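Local coordinates for protein NADPH-ferredoxin reductase FprA (Mycobacterium tuberculosis, PDB 1LQT) that transfers electrons between NADP(H) and [2Fe-2S] ferredoxin by way of a bound FAD, and may supply electrons to P450 systems, at residues G52-H57 against A159-R164; Q107-L112 against A125-G130; Q424-F429 against L451-G456. One frame throughout, in Å; residues are numbered along the deposited sequence. Where two conformers were deposited one is given.

Contact 1. Residues G52-H57 against A159-R164. With FAD (flavin-adenine dinucleotide), chain H.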
loop_
_atom_site.group_PDB
_atom_site.type_symbol
_atom_site.label_atom_id
_atom_site.label_comp_id
_atom_site.label_asym_id
_atom_site.label_seq_id
_atom_site.Cartn_x
_atom_site.Cartn_y
_atom_site.Cartn_z
ATOM N N GLY A 52 -5.393 1.074 -1.248
ATOM C CA GLY A 52 -4.706 -0.183 -1.012
ATOM C C GLY A 52 -5.565 -1.232 -0.344
ATOM O O GLY A 52 -5.803 -2.284 -0.904
ATOM N N VAL A 53 -6.065 -0.908 0.838
ATOM C CA VAL A 53 -6.934 -1.789 1.574
ATOM C C VAL A 53 -8.005 -2.309 0.626
ATOM O O VAL A 53 -8.631 -1.549 -0.123
ATOM C CB VAL A 53 -7.553 -1.076 2.797
ATOM C CG1 VAL A 53 -8.529 -1.989 3.493
ATOM C CG2 VAL A 53 -6.479 -0.607 3.768
ATOM N N ALA A 54 -8.223 -3.614 0.645
ATOM C CA ALA A 54 -9.102 -4.243 -0.298
ATOM C C ALA A 54 -10.546 -3.779 -0.152
ATOM O O ALA A 54 -10.986 -3.449 0.946
ATOM C CB ALA A 54 -9.021 -5.740 -0.122
ATOM N N PRO A 55 -11.293 -3.798 -1.252
ATOM C CA PRO A 55 -12.694 -3.337 -1.185
ATOM C C PRO A 55 -13.592 -4.234 -0.324
ATOM O O PRO A 55 -14.633 -3.797 0.104
ATOM C CB PRO A 55 -13.105 -3.280 -2.655
ATOM C CG PRO A 55 -12.220 -4.252 -3.323
ATOM C CD PRO A 55 -10.872 -4.099 -2.631
ATOM N N ASP A 56 -13.179 -5.484 -0.112
ATOM C CA ASP A 56 -13.879 -6.372 0.809
ATOM C C ASP A 56 -13.324 -6.302 2.221
ATOM O O ASP A 56 -13.664 -7.128 3.066
ATOM C CB ASP A 56 -13.926 -7.805 0.273
ATOM C CG ASP A 56 -12.570 -8.443 0.153
ATOM O OD1 ASP A 56 -11.553 -7.704 0.105
ATOM O OD2 ASP A 56 -12.476 -9.692 0.073
ATOM N N HIS A 57 -12.512 -5.275 2.511
ATOM C CA HIS A 57 -12.002 -5.012 3.864
ATOM C C HIS A 57 -12.463 -3.598 4.317
ATOM O O HIS A 57 -11.651 -2.762 4.732
ATOM C CB HIS A 57 -10.457 -5.095 3.925
ATOM C CG HIS A 57 -9.911 -6.493 3.954
ATOM N ND1 HIS A 57 -8.635 -6.797 3.558
ATOM C CD2 HIS A 57 -10.403 -7.632 4.495
ATOM C CE1 HIS A 57 -8.411 -8.086 3.721
ATOM N NE2 HIS A 57 -9.483 -8.627 4.263
ATOM N N ALA A 159 -0.832 -10.697 -1.386
ATOM C CA ALA A 159 -1.085 -11.836 -2.257
ATOM C C ALA A 159 -2.474 -12.424 -2.006
ATOM O O ALA A 159 -3.161 -12.818 -2.928
ATOM C CB ALA A 159 -0.034 -12.911 -2.068
ATOM N N LEU A 160 -2.869 -12.459 -0.736
ATOM C CA LEU A 160 -4.210 -12.925 -0.413
ATOM C C LEU A 160 -5.253 -11.974 -0.956
ATOM O O LEU A 160 -6.256 -12.435 -1.490
ATOM C CB LEU A 160 -4.380 -13.069 1.082
ATOM C CG LEU A 160 -3.449 -14.043 1.763
ATOM C CD1 LEU A 160 -3.749 -14.096 3.259
ATOM C CD2 LEU A 160 -3.538 -15.424 1.144
ATOM N N ASP A 161 -5.057 -10.669 -0.817
ATOM C CA ASP A 161 -6.018 -9.717 -1.357
ATOM C C ASP A 161 -6.201 -9.957 -2.860
ATOM O O ASP A 161 -7.321 -9.998 -3.366
ATOM C CB ASP A 161 -5.556 -8.278 -1.156
ATOM C CG ASP A 161 -5.712 -7.733 0.251
ATOM O OD1 ASP A 161 -6.257 -8.413 1.122
ATOM O OD2 ASP A 161 -5.318 -6.565 0.473
ATOM N N VAL A 162 -5.095 -10.095 -3.592
ATOM C CA VAL A 162 -5.184 -10.292 -5.028
ATOM C C VAL A 162 -5.991 -11.538 -5.341
ATOM O O VAL A 162 -6.883 -11.533 -6.186
ATOM C CB VAL A 162 -3.795 -10.371 -5.636
ATOM C CG1 VAL A 162 -3.819 -10.807 -7.070
ATOM C CG2 VAL A 162 -3.062 -9.031 -5.513
ATOM N N ALA A 163 -5.682 -12.624 -4.648
ATOM C CA ALA A 163 -6.350 -13.886 -4.915
ATOM C C ALA A 163 -7.846 -13.789 -4.582
ATOM O O ALA A 163 -8.683 -14.293 -5.312
ATOM C CB ALA A 163 -5.694 -14.971 -4.125
ATOM N N ARG A 164 -8.174 -13.133 -3.475
ATOM C CA ARG A 164 -9.585 -12.938 -3.113
ATOM C C ARG A 164 -10.337 -12.169 -4.166
ATOM O O ARG A 164 -11.455 -12.520 -4.519
ATOM C CB ARG A 164 -9.763 -12.192 -1.807
ATOM C CG ARG A 164 -9.438 -12.940 -0.569
ATOM C CD ARG A 164 -10.165 -12.410 0.725
ATOM N NE ARG A 164 -10.134 -10.956 0.738
ATOM C CZ ARG A 164 -9.020 -10.241 0.906
ATOM N NH1 ARG A 164 -7.898 -10.803 1.304
ATOM N NH2 ARG A 164 -9.098 -8.943 0.682
HETATM P PA FAD H . 0.600 5.511 2.024
HETATM O O1A FAD H . 1.027 4.846 0.778
HETATM O O2A FAD H . -0.640 5.073 2.712
HETATM O O5B FAD H . 0.431 7.076 1.738
HETATM C C5B FAD H . 1.389 7.762 0.923
HETATM C C4B FAD H . 0.682 8.992 0.369
HETATM O O4B FAD H . 1.685 9.833 -0.194
HETATM C C3B FAD H . -0.324 8.687 -0.747
HETATM O O3B FAD H . -1.558 9.337 -0.547
HETATM C C2B FAD H . 0.397 9.159 -1.982
HETATM O O2B FAD H . -0.421 9.509 -3.074
HETATM C C1B FAD H . 1.214 10.334 -1.430
HETATM N N9A FAD H . 2.366 10.710 -2.238
HETATM C C8A FAD H . 3.317 9.864 -2.738
HETATM N N7A FAD H . 4.252 10.513 -3.420
HETATM C C5A FAD H . 3.861 11.838 -3.384
HETATM C C6A FAD H . 4.435 12.986 -3.935
HETATM N N6A FAD H . 5.574 12.995 -4.610
HETATM N N1A FAD H . 3.794 14.164 -3.702
HETATM C C2A FAD H . 2.654 14.175 -2.960
HETATM N N3A FAD H . 2.055 13.116 -2.401
HETATM C C4A FAD H . 2.698 11.969 -2.642
HETATM N N1 FAD H . -2.986 -2.227 6.738
HETATM C C2 FAD H . -3.966 -2.584 7.615
HETATM O O2 FAD H . -3.905 -2.274 8.789
HETATM N N3 FAD H . -5.033 -3.338 7.152
HETATM C C4 FAD H . -5.216 -3.680 5.844
HETATM O O4 FAD H . -6.224 -4.330 5.484
HETATM C C4X FAD H . -4.232 -3.264 4.941
HETATM N N5 FAD H . -4.352 -3.548 3.598
HETATM C C5X FAD H . -3.359 -3.169 2.732
HETATM C C6 FAD H . -3.460 -3.475 1.397
HETATM C C7 FAD H . -2.452 -3.182 0.496
HETATM C C7M FAD H . -2.614 -3.519 -0.961
HETATM C C8 FAD H . -1.312 -2.521 0.970
HETATM C C8M FAD H . -0.174 -2.198 0.042
HETATM C C9 FAD H . -1.203 -2.182 2.317
HETATM C C9A FAD H . -2.216 -2.498 3.213
HETATM N N10 FAD H . -2.117 -2.188 4.573
HETATM C C10 FAD H . -3.128 -2.546 5.430
HETATM C "C1'" FAD H . -0.958 -1.429 5.125
HETATM C "C2'" FAD H . -1.196 0.079 5.058
HETATM O "O2'" FAD H . -1.689 0.389 3.779
HETATM C "C3'" FAD H . 0.128 0.823 5.316
HETATM O "O3'" FAD H . 0.621 0.541 6.622
HETATM C "C4'" FAD H . 0.034 2.349 5.298
HETATM O "O4'" FAD H . -0.922 2.803 4.345
HETATM C "C5'" FAD H . 1.401 2.966 5.000
HETATM O "O5'" FAD H . 1.231 4.372 5.219
HETATM P P FAD H . 2.135 5.500 4.564
HETATM O O1P FAD H . 1.584 6.760 5.112
HETATM O O2P FAD H . 3.599 5.248 4.730
HETATM O O3P FAD H . 1.890 5.409 3.000
HETATM O O HOH W 1 -6.091 -4.917 -1.614
HETATM O O HOH W 2 -6.599 -5.232 2.484
#

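Contact 2. Residues Q107-L112 against A125-G130. With FAD (flavin-adenine dinucleotide), chain H; ACT (acetate ion), chain C.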
loop_
_atom_site.group_PDB
_atom_site.type_symbol
_atom_site.label_atom_id
_atom_site.label_comp_id
_atom_site.label_asym_id
_atom_site.label_seq_id
_atom_site.Cartn_x
_atom_site.Cartn_y
_atom_site.Cartn_z
ATOM N N GLN A 107 5.416 3.897 -3.805
ATOM C CA GLN A 107 4.514 4.079 -4.943
ATOM C C GLN A 107 4.718 3.128 -6.107
ATOM O O GLN A 107 3.906 3.123 -7.025
ATOM C CB GLN A 107 4.586 5.522 -5.421
ATOM C CG GLN A 107 4.116 6.550 -4.419
ATOM C CD GLN A 107 2.719 6.278 -3.916
ATOM O OE1 GLN A 107 1.798 6.115 -4.726
ATOM N NE2 GLN A 107 2.556 6.210 -2.619
ATOM N N SER A 108 5.759 2.309 -6.055
ATOM C CA SER A 108 6.042 1.367 -7.124
ATOM C C SER A 108 6.139 -0.039 -6.545
ATOM O O SER A 108 5.726 -0.310 -5.439
ATOM C CB SER A 108 7.299 1.802 -7.869
ATOM O OG SER A 108 7.511 1.042 -9.036
ATOM N N ASP A 109 6.671 -0.944 -7.356
ATOM C CA ASP A 109 6.685 -2.374 -7.054
ATOM C C ASP A 109 8.091 -2.941 -7.106
ATOM O O ASP A 109 8.953 -2.496 -7.856
ATOM C CB ASP A 109 5.853 -3.182 -8.065
ATOM C CG ASP A 109 6.388 -3.118 -9.466
ATOM O OD1 ASP A 109 7.000 -4.084 -9.941
ATOM O OD2 ASP A 109 6.211 -2.061 -10.105
ATOM N N ARG A 110 8.292 -3.993 -6.329
ATOM C CA ARG A 110 9.464 -4.853 -6.483
ATOM C C ARG A 110 9.227 -5.810 -7.650
ATOM O O ARG A 110 8.150 -6.388 -7.838
ATOM C CB ARG A 110 9.725 -5.635 -5.224
ATOM C CG ARG A 110 10.160 -4.790 -4.050
ATOM C CD ARG A 110 10.653 -5.581 -2.874
ATOM N NE ARG A 110 11.928 -6.235 -3.165
ATOM C CZ ARG A 110 12.105 -7.526 -3.418
ATOM N NH1 ARG A 110 11.105 -8.365 -3.527
ATOM N NH2 ARG A 110 13.338 -7.967 -3.633
ATOM N N MET A 111 10.281 -6.005 -8.412
ATOM C CA MET A 111 10.298 -6.913 -9.548
ATOM C C MET A 111 10.903 -8.253 -9.198
ATOM O O MET A 111 11.676 -8.363 -8.256
ATOM C CB MET A 111 10.996 -6.254 -10.731
ATOM C CG MET A 111 10.190 -5.098 -11.257
ATOM S SD MET A 111 11.007 -4.277 -12.632
ATOM C CE MET A 111 11.209 -5.564 -13.771
ATOM N N LEU A 112 10.523 -9.255 -9.992
ATOM C CA LEU A 112 11.109 -10.580 -9.889
ATOM C C LEU A 112 12.472 -10.683 -10.570
ATOM O O LEU A 112 13.285 -11.529 -10.217
ATOM C CB LEU A 112 10.178 -11.594 -10.555
ATOM C CG LEU A 112 8.795 -11.721 -9.942
ATOM C CD1 LEU A 112 7.909 -12.531 -10.857
ATOM C CD2 LEU A 112 8.857 -12.317 -8.582
ATOM N N ALA A 125 1.243 -6.590 -8.145
ATOM C CA ALA A 125 0.112 -6.329 -7.304
ATOM C C ALA A 125 -0.126 -4.837 -7.135
ATOM O O ALA A 125 -1.268 -4.397 -7.063
ATOM C CB ALA A 125 0.231 -7.021 -5.952
ATOM N N VAL A 126 0.949 -4.049 -7.058
ATOM C CA VAL A 126 0.753 -2.601 -6.976
ATOM C C VAL A 126 -0.230 -2.134 -8.071
ATOM O O VAL A 126 -1.153 -1.367 -7.824
ATOM C CB VAL A 126 2.086 -1.855 -7.128
ATOM C CG1 VAL A 126 1.859 -0.358 -7.087
ATOM C CG2 VAL A 126 3.041 -2.271 -6.013
ATOM N N ASP A 127 0.021 -2.562 -9.299
ATOM C CA ASP A 127 -0.778 -2.122 -10.419
ATOM C C ASP A 127 -2.165 -2.778 -10.419
ATOM O O ASP A 127 -3.124 -2.133 -10.804
ATOM C CB ASP A 127 -0.086 -2.376 -11.747
ATOM C CG ASP A 127 1.226 -1.667 -11.869
ATOM O OD1 ASP A 127 2.166 -1.945 -11.062
ATOM O OD2 ASP A 127 1.418 -0.838 -12.781
ATOM N N PHE A 128 -2.284 -4.043 -10.031
ATOM C CA PHE A 128 -3.572 -4.697 -9.988
ATOM C C PHE A 128 -4.479 -4.108 -8.920
ATOM O O PHE A 128 -5.642 -3.815 -9.178
ATOM C CB PHE A 128 -3.379 -6.207 -9.791
ATOM C CG PHE A 128 -4.666 -6.973 -9.872
ATOM C CD1 PHE A 128 -5.380 -7.029 -11.035
ATOM C CD2 PHE A 128 -5.140 -7.668 -8.779
ATOM C CE1 PHE A 128 -6.578 -7.733 -11.106
ATOM C CE2 PHE A 128 -6.328 -8.361 -8.872
ATOM C CZ PHE A 128 -7.025 -8.369 -10.015
ATOM N N VAL A 129 -3.938 -3.944 -7.725
ATOM C CA VAL A 129 -4.624 -3.325 -6.617
ATOM C C VAL A 129 -5.022 -1.897 -6.953
ATOM O O VAL A 129 -6.153 -1.460 -6.711
ATOM C CB VAL A 129 -3.760 -3.351 -5.348
ATOM C CG1 VAL A 129 -4.421 -2.555 -4.224
ATOM C CG2 VAL A 129 -3.468 -4.787 -4.892
ATOM N N GLY A 130 -4.072 -1.122 -7.469
ATOM C CA GLY A 130 -4.405 0.232 -7.845
ATOM C C GLY A 130 -5.570 0.264 -8.822
ATOM O O GLY A 130 -6.460 1.098 -8.732
HETATM P PA FAD H . 0.600 5.511 2.024
HETATM O O1A FAD H . 1.027 4.846 0.778
HETATM O O2A FAD H . -0.640 5.073 2.712
HETATM O O5B FAD H . 0.431 7.076 1.738
HETATM C C5B FAD H . 1.389 7.762 0.923
HETATM C C4B FAD H . 0.682 8.992 0.369
HETATM O O4B FAD H . 1.685 9.833 -0.194
HETATM C C3B FAD H . -0.324 8.687 -0.747
HETATM O O3B FAD H . -1.558 9.337 -0.547
HETATM C C2B FAD H . 0.397 9.159 -1.982
HETATM O O2B FAD H . -0.421 9.509 -3.074
HETATM C C1B FAD H . 1.214 10.334 -1.430
HETATM N N9A FAD H . 2.366 10.710 -2.238
HETATM C C8A FAD H . 3.317 9.864 -2.738
HETATM N N7A FAD H . 4.252 10.513 -3.420
HETATM C C5A FAD H . 3.861 11.838 -3.384
HETATM C C6A FAD H . 4.435 12.986 -3.935
HETATM N N6A FAD H . 5.574 12.995 -4.610
HETATM N N1A FAD H . 3.794 14.164 -3.702
HETATM C C2A FAD H . 2.654 14.175 -2.960
HETATM N N3A FAD H . 2.055 13.116 -2.401
HETATM C C4A FAD H . 2.698 11.969 -2.642
HETATM N N1 FAD H . -2.986 -2.227 6.738
HETATM C C2 FAD H . -3.966 -2.584 7.615
HETATM O O2 FAD H . -3.905 -2.274 8.789
HETATM N N3 FAD H . -5.033 -3.338 7.152
HETATM C C4 FAD H . -5.216 -3.680 5.844
HETATM O O4 FAD H . -6.224 -4.330 5.484
HETATM C C4X FAD H . -4.232 -3.264 4.941
HETATM N N5 FAD H . -4.352 -3.548 3.598
HETATM C C5X FAD H . -3.359 -3.169 2.732
HETATM C C6 FAD H . -3.460 -3.475 1.397
HETATM C C7 FAD H . -2.452 -3.182 0.496
HETATM C C7M FAD H . -2.614 -3.519 -0.961
HETATM C C8 FAD H . -1.312 -2.521 0.970
HETATM C C8M FAD H . -0.174 -2.198 0.042
HETATM C C9 FAD H . -1.203 -2.182 2.317
HETATM C C9A FAD H . -2.216 -2.498 3.213
HETATM N N10 FAD H . -2.117 -2.188 4.573
HETATM C C10 FAD H . -3.128 -2.546 5.430
HETATM C "C1'" FAD H . -0.958 -1.429 5.125
HETATM C "C2'" FAD H . -1.196 0.079 5.058
HETATM O "O2'" FAD H . -1.689 0.389 3.779
HETATM C "C3'" FAD H . 0.128 0.823 5.316
HETATM O "O3'" FAD H . 0.621 0.541 6.622
HETATM C "C4'" FAD H . 0.034 2.349 5.298
HETATM O "O4'" FAD H . -0.922 2.803 4.345
HETATM C "C5'" FAD H . 1.401 2.966 5.000
HETATM O "O5'" FAD H . 1.231 4.372 5.219
HETATM P P FAD H . 2.135 5.500 4.564
HETATM O O1P FAD H . 1.584 6.760 5.112
HETATM O O2P FAD H . 3.599 5.248 4.730
HETATM O O3P FAD H . 1.890 5.409 3.000
HETATM C C ACT C . 13.131 -10.079 -6.115
HETATM O O ACT C . 13.598 -10.477 -4.976
HETATM O OXT ACT C . 13.912 -9.887 -7.104
HETATM C CH3 ACT C . 11.683 -9.830 -6.290
HETATM O O HOH W 3 3.992 -0.415 -9.941
HETATM O O HOH W 4 4.802 -2.411 -12.559
#

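Contact 3. Residues Q424-F429 against L451-G456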
loop_
_atom_site.group_PDB
_atom_site.type_symbol
_atom_site.label_atom_id
_atom_site.label_comp_id
_atom_site.label_asym_id
_atom_site.label_seq_id
_atom_site.Cartn_x
_atom_site.Cartn_y
_atom_site.Cartn_z
ATOM N N GLN A 424 -14.166 17.272 0.036
ATOM C CA GLN A 424 -15.428 16.873 0.651
ATOM C C GLN A 424 -16.537 16.731 -0.375
ATOM O O GLN A 424 -17.433 15.908 -0.208
ATOM C CB GLN A 424 -15.789 17.828 1.787
ATOM C CG GLN A 424 -14.852 17.675 2.985
ATOM C CD GLN A 424 -15.024 18.734 4.027
ATOM O OE1 GLN A 424 -16.027 19.384 4.097
ATOM N NE2 GLN A 424 -14.043 18.893 4.872
ATOM N N VAL A 425 -16.492 17.522 -1.433
ATOM C CA VAL A 425 -17.444 17.392 -2.543
ATOM C C VAL A 425 -17.206 16.086 -3.292
ATOM O O VAL A 425 -18.161 15.357 -3.550
ATOM C CB VAL A 425 -17.358 18.606 -3.494
ATOM C CG1 VAL A 425 -18.295 18.455 -4.663
ATOM C CG2 VAL A 425 -17.661 19.894 -2.734
ATOM N N ILE A 426 -15.969 15.779 -3.655
ATOM C CA ILE A 426 -15.656 14.485 -4.254
ATOM C C ILE A 426 -16.195 13.351 -3.387
ATOM O O ILE A 426 -16.827 12.431 -3.878
ATOM C CB ILE A 426 -14.143 14.325 -4.456
ATOM C CG1 ILE A 426 -13.636 15.276 -5.555
ATOM C CG2 ILE A 426 -13.784 12.871 -4.793
ATOM C CD1 ILE A 426 -12.114 15.380 -5.641
ATOM N N ASP A 427 -15.890 13.409 -2.089
ATOM C CA ASP A 427 -16.294 12.373 -1.158
ATOM C C ASP A 427 -17.813 12.193 -1.160
ATOM O O ASP A 427 -18.323 11.076 -1.243
ATOM C CB ASP A 427 -15.772 12.743 0.219
ATOM C CG ASP A 427 -16.092 11.743 1.275
ATOM O OD1 ASP A 427 -15.989 10.534 1.009
ATOM O OD2 ASP A 427 -16.494 12.134 2.374
ATOM N N ALA A 428 -18.528 13.304 -1.054
ATOM C CA ALA A 428 -19.969 13.238 -1.051
ATOM C C ALA A 428 -20.505 12.662 -2.350
ATOM O O ALA A 428 -21.462 11.882 -2.333
ATOM C CB ALA A 428 -20.529 14.622 -0.801
ATOM N N PHE A 429 -19.925 13.065 -3.462
ATOM C CA PHE A 429 -20.343 12.545 -4.755
ATOM C C PHE A 429 -20.188 11.036 -4.808
ATOM O O PHE A 429 -21.091 10.321 -5.230
ATOM C CB PHE A 429 -19.500 13.232 -5.829
ATOM C CG PHE A 429 -19.914 12.945 -7.244
ATOM C CD1 PHE A 429 -20.661 13.865 -7.973
ATOM C CD2 PHE A 429 -19.531 11.767 -7.879
ATOM C CE1 PHE A 429 -20.996 13.629 -9.276
ATOM C CE2 PHE A 429 -19.888 11.527 -9.164
ATOM C CZ PHE A 429 -20.624 12.460 -9.863
ATOM N N LEU A 451 -11.331 15.691 -11.001
ATOM C CA LEU A 451 -11.258 17.136 -11.096
ATOM C C LEU A 451 -12.533 17.773 -11.620
ATOM O O LEU A 451 -12.862 18.904 -11.256
ATOM C CB LEU A 451 -10.059 17.551 -11.939
ATOM C CG LEU A 451 -8.699 17.183 -11.361
ATOM C CD1 LEU A 451 -7.617 17.753 -12.281
ATOM C CD2 LEU A 451 -8.468 17.671 -9.952
ATOM N N ARG A 452 -13.291 17.053 -12.438
ATOM C CA ARG A 452 -14.586 17.562 -12.901
ATOM C C ARG A 452 -15.454 17.877 -11.699
ATOM O O ARG A 452 -16.170 18.871 -11.679
ATOM C CB ARG A 452 -15.253 16.525 -13.806
ATOM C CG ARG A 452 -16.640 16.851 -14.336
ATOM C CD ARG A 452 -17.161 15.721 -15.178
ATOM N NE ARG A 452 -18.420 16.015 -15.808
ATOM C CZ ARG A 452 -19.121 15.114 -16.460
ATOM N NH1 ARG A 452 -18.689 13.871 -16.531
ATOM N NH2 ARG A 452 -20.277 15.442 -17.017
ATOM N N ILE A 453 -15.384 17.021 -10.685
ATOM C CA ILE A 453 -16.218 17.168 -9.510
ATOM C C ILE A 453 -15.549 18.031 -8.449
ATOM O O ILE A 453 -16.190 18.833 -7.808
ATOM C CB ILE A 453 -16.603 15.761 -8.953
ATOM C CG1 ILE A 453 -17.352 14.947 -9.996
ATOM C CG2 ILE A 453 -17.377 15.901 -7.638
ATOM C CD1 ILE A 453 -18.500 15.647 -10.693
ATOM N N GLY A 454 -14.244 17.892 -8.281
ATOM C CA GLY A 454 -13.515 18.538 -7.214
ATOM C C GLY A 454 -13.223 20.001 -7.441
ATOM O O GLY A 454 -13.209 20.779 -6.498
ATOM N N LEU A 455 -13.117 20.451 -8.660
ATOM C CA LEU A 455 -12.755 21.843 -8.884
ATOM C C LEU A 455 -13.979 22.670 -9.099
ATOM O O LEU A 455 -13.874 23.931 -9.028
ATOM C CB LEU A 455 -11.933 21.953 -10.137
ATOM C CG LEU A 455 -10.612 21.203 -10.147
ATOM C CD1 LEU A 455 -9.947 21.373 -11.482
ATOM C CD2 LEU A 455 -9.703 21.702 -9.072
ATOM N N GLY A 456 -15.068 21.957 -9.509
ATOM C CA GLY A 456 -16.382 22.498 -9.881
ATOM C C GLY A 456 -16.789 23.765 -9.188
ATOM O O GLY A 456 -17.422 24.676 -9.786
#

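Contact 1. Residues G52-H57 against A159-R164
NH2 of Arg164 is held from two sides by acids: across the contact it gives a nearly straight hydrogen bond to Asp56 OD1 (2.8 Å), and within its own helix it reaches Asp161 OD1 (2.9 Å). The two carboxylates use the guanidinium differently, a good example of how one arginine can serve two acids. Asp56 takes it side-on: Arg164 NE meets Asp56 OD2 at 2.7 Å, both oxygens are approached on their syn sides, and the carboxylate and guanidinium planes lie only 22° apart. Asp161 takes it end-on, both terminal nitrogens converging on the single atom OD1, with Arg164 NH1 again 2.9 Å from Asp161 OD1. Four bonds near the guanidinium plane should fix its rotation. Asp56 presents its carboxylate from a type I turn running from Ala54 to His57, with CG lodged between the backbone N and carbonyl carbon (chi1 64°). On one face of the guanidinium lies the rim of the His57 ring, CE1 3.2 Å from Arg164 NH2, while the methyl of Ala54 abuts the edge. His57 NE2 is bonded to Glu214. Asp161 OD2 turns toward the flavin and accepts a hydrogen bond from a water that also donates one to Gly52 O; a second water lies between Asp161 OD2, Ala54 N and His57 ND1. His57 and Asp161 also touch the bound NADP derivative, so the salt-bridge network shares Asp161 with both cofactor pockets, and His57, lying over the guanidinium, lines them too. Helix 157-167 begins at a GxGxxA turn that fits a Rossmann-type nucleotide site; Leu160 and Ala163 pack on strands 193-197 and 265-270, and Tyr132 of helix 125-132 touches both Pro55 and Asp161.

Contact 2. Residues Q107-L112 against A125-G130
Short strand 108-109, half of a two-stranded antiparallel ribbon with 324-325, rests on the first turn of helix 125-132 through Ser108, Asp109 and Val126. One branch of the valine does most of the touching: Val126 CG2 lies 3.4 Å from Ser108 O and 3.6 Å from Asp109 CB. The other, Val126 CG1, is 4.0 Å from Gln107 O. With CG1 anti to the backbone N (chi1 178°), each methyl faces a different one of two successive backbone carbonyls, those of Gln107 and Ser108. A classic beta bulge sets Gln107 and Ser108 together opposite Arg325, and the chain then runs on to Arg110, whose NH1 bonds the adenine N7A of the NADP derivative and Val322 O. Gln107 looks the other way, to the FAD adenine: its CG comes 3.8 Å from FAD C8A, and its NE2 is tied to Val104 O. The acids meet less directly. Asp109 OD1 pairs with Arg320, while Asp109 OD2 stands 4.2 Å from Asp127 OD1, their carboxylate planes 79° apart. Two waters lie between these like charges and probably ease the repulsion, although Asp127 was deposited in two conformers, which makes this approach of the two acids tentative.

Contact 3. Residues Q424-F429 against L451-G456
Phe429 turns one face of its ring to Ile453, whose CG1 stands over the centre, 4.0 Å from the ring centroid and only 10° off the normal, a CH-pi contact. Ile453 CD1 comes nearer the rim, 3.5 Å from Phe429 CE1, and its CG2 lies against the root of the same side chain, 3.9 Å from Phe429 CB. Having CG anti to the backbone N (chi1 -173°) sends the ring toward Ile453. Here helix 420-434 packs on the last helix of the chain, 447-454, and Ile453 packs among Val425, Ile426 and Phe429 of the first. Val425 CG1 touches Ile453 CG2 at 4.0 Å, and Ile426 CG1 is a looser 4.3 Å from Ile453 CG2. Ile426 CG1 also lies against the backbone of the next residue after Ile453, 3.7 Å from Gly454 CA; lacking a side chain, Gly454 lets the helices close to 5.5 Å between Ile426 CA and Gly454 CA. Leu444, in the connection between the helices, touches both Phe429 and Ile453. Asp427, pointing away from the second helix, pairs with Arg431 and Arg441.

Counting from the N terminus, the chain opens contact 1 at 52-57, just after helix 48-51; 101 residues pass before 159-164 closes it. Contact 2 is nested inside this loop, its own closure spanning just 12 residues, among them strand 122-124 at the edge of the parallel sheet. The two contacts adjoin: Gly52 packs on Val129, and Val162 on Ala125 and Phe128, so helices 125-132 and 157-167 and the loop 52-57 pack together beside the flavin. Contact 3 follows in series, joining two helices near the C terminus across 21 residues; its nearest atoms remain about 14 Å from those of either other contact.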